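Local structure of 2-ON-2 hemoglobin (Agrobacterium tumefaciens, 2XYK) at residues Gly13-Val18 and Lys52-Leu57. The protein binds heme and, as a group II truncated hemoglobin, probably binds and carries oxygen at the heme iron. Sequence-based numbering, arbitrary orientation.
With HEM (protoporphyrin IX containing Fe), chain C.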
loop_
_atom_site.group_PDB
_atom_site.type_symbol
_atom_site.label_atom_id
_atom_site.label_comp_id
_atom_site.label_asym_id
_atom_site.label_seq_id
_atom_site.Cartn_x
_atom_site.Cartn_y
_atom_site.Cartn_z
ATOM N N GLY A 13 -4.125 6.282 -13.591
ATOM C CA GLY A 13 -4.754 7.589 -13.435
ATOM C C GLY A 13 -4.028 8.493 -12.457
ATOM O O GLY A 13 -4.587 9.489 -11.996
ATOM N N GLY A 14 -2.798 8.124 -12.106
ATOM C CA GLY A 14 -1.903 9.025 -11.375
ATOM C C GLY A 14 -2.426 9.407 -10.007
ATOM O O GLY A 14 -3.030 8.588 -9.317
ATOM N N ASP A 15 -2.232 10.673 -9.645
ATOM C CA ASP A 15 -2.418 11.158 -8.275
ATOM C C ASP A 15 -3.830 10.941 -7.705
ATOM O O ASP A 15 -3.981 10.407 -6.607
ATOM C CB ASP A 15 -2.018 12.634 -8.190
ATOM C CG ASP A 15 -1.969 13.148 -6.745
ATOM O OD1 ASP A 15 -1.302 12.517 -5.870
ATOM O OD2 ASP A 15 -2.588 14.208 -6.497
ATOM N N ALA A 16 -4.858 11.348 -8.450
ATOM C CA ALA A 16 -6.216 11.094 -8.003
ATOM C C ALA A 16 -6.485 9.600 -7.683
ATOM O O ALA A 16 -7.244 9.279 -6.750
ATOM C CB ALA A 16 -7.213 11.626 -9.006
ATOM N N THR A 17 -5.849 8.689 -8.422
ATOM C CA THR A 17 -6.024 7.265 -8.138
ATOM C C THR A 17 -5.258 6.796 -6.904
ATOM O O THR A 17 -5.801 6.037 -6.116
ATOM C CB THR A 17 -5.663 6.368 -9.321
ATOM O OG1 THR A 17 -6.519 6.681 -10.428
ATOM C CG2 THR A 17 -5.860 4.888 -8.934
ATOM N N VAL A 18 -4.009 7.239 -6.735
ATOM C CA VAL A 18 -3.207 6.810 -5.575
ATOM C C VAL A 18 -3.818 7.408 -4.301
ATOM O O VAL A 18 -3.918 6.725 -3.283
ATOM C CB VAL A 18 -1.680 7.144 -5.712
ATOM C CG1 VAL A 18 -0.860 6.592 -4.510
ATOM C CG2 VAL A 18 -1.120 6.606 -7.031
ATOM N N LYS A 52 2.374 8.697 4.512
ATOM C CA LYS A 52 3.585 7.962 4.135
ATOM C C LYS A 52 3.330 6.910 3.043
ATOM O O LYS A 52 4.122 6.786 2.102
ATOM C CB LYS A 52 4.246 7.334 5.360
ATOM C CG LYS A 52 4.878 8.340 6.301
ATOM C CD LYS A 52 5.627 7.658 7.410
ATOM C CE LYS A 52 4.667 6.980 8.336
ATOM N NZ LYS A 52 5.281 6.641 9.672
ATOM N N PHE A 53 2.231 6.166 3.158
ATOM C CA PHE A 53 1.909 5.112 2.186
ATOM C C PHE A 53 1.564 5.721 0.837
ATOM O O PHE A 53 1.989 5.225 -0.197
ATOM C CB PHE A 53 0.783 4.198 2.697
ATOM C CG PHE A 53 0.704 2.855 1.988
ATOM C CD1 PHE A 53 1.853 2.227 1.495
ATOM C CD2 PHE A 53 -0.520 2.218 1.825
ATOM C CE1 PHE A 53 1.784 0.977 0.848
ATOM C CE2 PHE A 53 -0.611 0.963 1.163
ATOM C CZ PHE A 53 0.528 0.343 0.698
ATOM N N TYR A 54 0.816 6.817 0.856
ATOM C CA TYR A 54 0.493 7.548 -0.356
ATOM C C TYR A 54 1.781 8.012 -1.060
ATOM O O TYR A 54 1.914 7.821 -2.270
ATOM C CB TYR A 54 -0.452 8.715 0.003
ATOM C CG TYR A 54 -0.470 9.853 -0.959
ATOM C CD1 TYR A 54 -1.210 9.794 -2.163
ATOM C CD2 TYR A 54 0.231 11.021 -0.666
ATOM C CE1 TYR A 54 -1.200 10.878 -3.059
ATOM C CE2 TYR A 54 0.239 12.094 -1.531
ATOM C CZ TYR A 54 -0.475 12.028 -2.722
ATOM O OH TYR A 54 -0.439 13.123 -3.542
ATOM N N ASP A 55 2.730 8.595 -0.307
ATOM C CA ASP A 55 4.028 9.013 -0.869
ATOM C C ASP A 55 4.828 7.808 -1.367
ATOM O O ASP A 55 5.450 7.875 -2.425
ATOM C CB ASP A 55 4.902 9.740 0.171
ATOM C CG ASP A 55 4.445 11.171 0.459
ATOM O OD1 ASP A 55 3.546 11.706 -0.258
ATOM O OD2 ASP A 55 4.968 11.741 1.453
ATOM N N TYR A 56 4.831 6.725 -0.575
ATOM C CA TYR A 56 5.529 5.502 -0.968
ATOM C C TYR A 56 4.942 4.966 -2.275
ATOM O O TYR A 56 5.678 4.603 -3.175
ATOM C CB TYR A 56 5.474 4.399 0.102
ATOM C CG TYR A 56 6.145 3.116 -0.387
ATOM C CD1 TYR A 56 7.517 2.967 -0.281
ATOM C CD2 TYR A 56 5.418 2.106 -1.042
ATOM C CE1 TYR A 56 8.174 1.829 -0.777
ATOM C CE2 TYR A 56 6.070 0.938 -1.550
ATOM C CZ TYR A 56 7.448 0.827 -1.385
ATOM O OH TYR A 56 8.148 -0.263 -1.837
ATOM N N LEU A 57 3.618 4.907 -2.374
ATOM C CA LEU A 57 2.994 4.330 -3.569
ATOM C C LEU A 57 3.154 5.225 -4.816
ATOM O O LEU A 57 3.325 4.733 -5.928
ATOM C CB LEU A 57 1.520 3.998 -3.310
ATOM C CG LEU A 57 1.236 2.706 -2.538
ATOM C CD1 LEU A 57 -0.281 2.621 -2.311
ATOM C CD2 LEU A 57 1.735 1.451 -3.262
HETATM C CHA HEM C . 4.356 1.429 7.720
HETATM C CHB HEM C . 1.889 -2.687 8.820
HETATM C CHC HEM C . 3.080 -4.418 4.410
HETATM C CHD HEM C . 4.428 0.020 3.040
HETATM C C1A HEM C . 3.657 0.447 8.413
HETATM C C2A HEM C . 3.320 0.471 9.825
HETATM C C3A HEM C . 2.657 -0.649 10.133
HETATM C C4A HEM C . 2.523 -1.441 8.921
HETATM C CMA HEM C . 2.086 -1.102 11.517
HETATM C CAA HEM C . 3.705 1.642 10.765
HETATM C CBA HEM C . 2.703 2.793 10.500
HETATM C CGA HEM C . 3.233 4.195 10.800
HETATM O O1A HEM C . 4.457 4.430 11.024
HETATM O O2A HEM C . 2.401 5.135 10.803
HETATM C C1B HEM C . 2.015 -3.551 7.741
HETATM C C2B HEM C . 1.548 -4.929 7.624
HETATM C C3B HEM C . 1.890 -5.381 6.396
HETATM C C4B HEM C . 2.578 -4.312 5.699
HETATM C CMB HEM C . 0.785 -5.735 8.689
HETATM C CAB HEM C . 1.641 -6.776 5.761
HETATM C CBB HEM C . 2.358 -7.834 6.148
HETATM C C1C HEM C . 3.507 -3.375 3.635
HETATM C C2C HEM C . 3.804 -3.438 2.230
HETATM C C3C HEM C . 4.168 -2.212 1.826
HETATM C C4C HEM C . 4.118 -1.337 2.989
HETATM C CMC HEM C . 3.686 -4.751 1.419
HETATM C CAC HEM C . 4.589 -1.794 0.388
HETATM C CBC HEM C . 3.773 -2.040 -0.663
HETATM C C1D HEM C . 4.632 0.809 4.157
HETATM C C2D HEM C . 5.258 2.124 4.187
HETATM C C3D HEM C . 5.236 2.555 5.643
HETATM C C4D HEM C . 4.607 1.472 6.359
HETATM C CMD HEM C . 5.815 2.917 2.980
HETATM C CAD HEM C . 5.782 3.876 6.242
HETATM C CBD HEM C . 7.237 3.541 6.590
HETATM C CGD HEM C . 7.894 4.659 7.370
HETATM O O1D HEM C . 7.697 4.755 8.611
HETATM O O2D HEM C . 8.606 5.451 6.722
HETATM N NA HEM C . 3.155 -0.730 7.890
HETATM N NB HEM C . 2.619 -3.214 6.539
HETATM N NC HEM C . 3.714 -2.092 4.076
HETATM N ND HEM C . 4.262 0.477 5.448
HETATM FE FE HEM C . 3.474 -1.385 5.974
HETATM O O HOH W 1 1.764 -0.669 5.420
#
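Y54 meets D15 and V18, and L57 meets V18, where the start of helix 14-31 packs on helix 47-60 in this 2-on-2 globin fold; the two short helical segments run at 140° to each other, closer to antiparallel than parallel, with axes 10.6 Å from each other at closest. Helix 47-60 works on two fronts, since K52 hydrogen-bonds the heme while F53 and Y56 pack against it. K52 opens the segment there: its chain bends at chi3, and NZ donates hydrogen bonds to both heme propionates, at 2.7 Å to O1A and a longer 3.2 Å to O1D. F53 follows, with ring atom CE1 3.6 Å from the heme methine CHD and the methyl CD1 of L57 over one ring face, offset toward the rim. Y54 turns to the other helix. A chi1 of 157°, roughly trans, swings its ring out to D15; OH donates to the syn lone pair of OD1 across 2.6 Å, with the carboxylate plane turned 56° from the ring. The other oxygen, OD2, forms a salt bridge with R19, so the carboxylate is held at both oxygens, which probably favours its charged form. Y56 returns to the heme, its CB 3.3 Å from the methyl CMD. L57 completes the apolar part of the seam: V18 reaches between the two residues, CG1 standing 4.0 Å from Y54 CD1 and 3.7 Å from L57 CB.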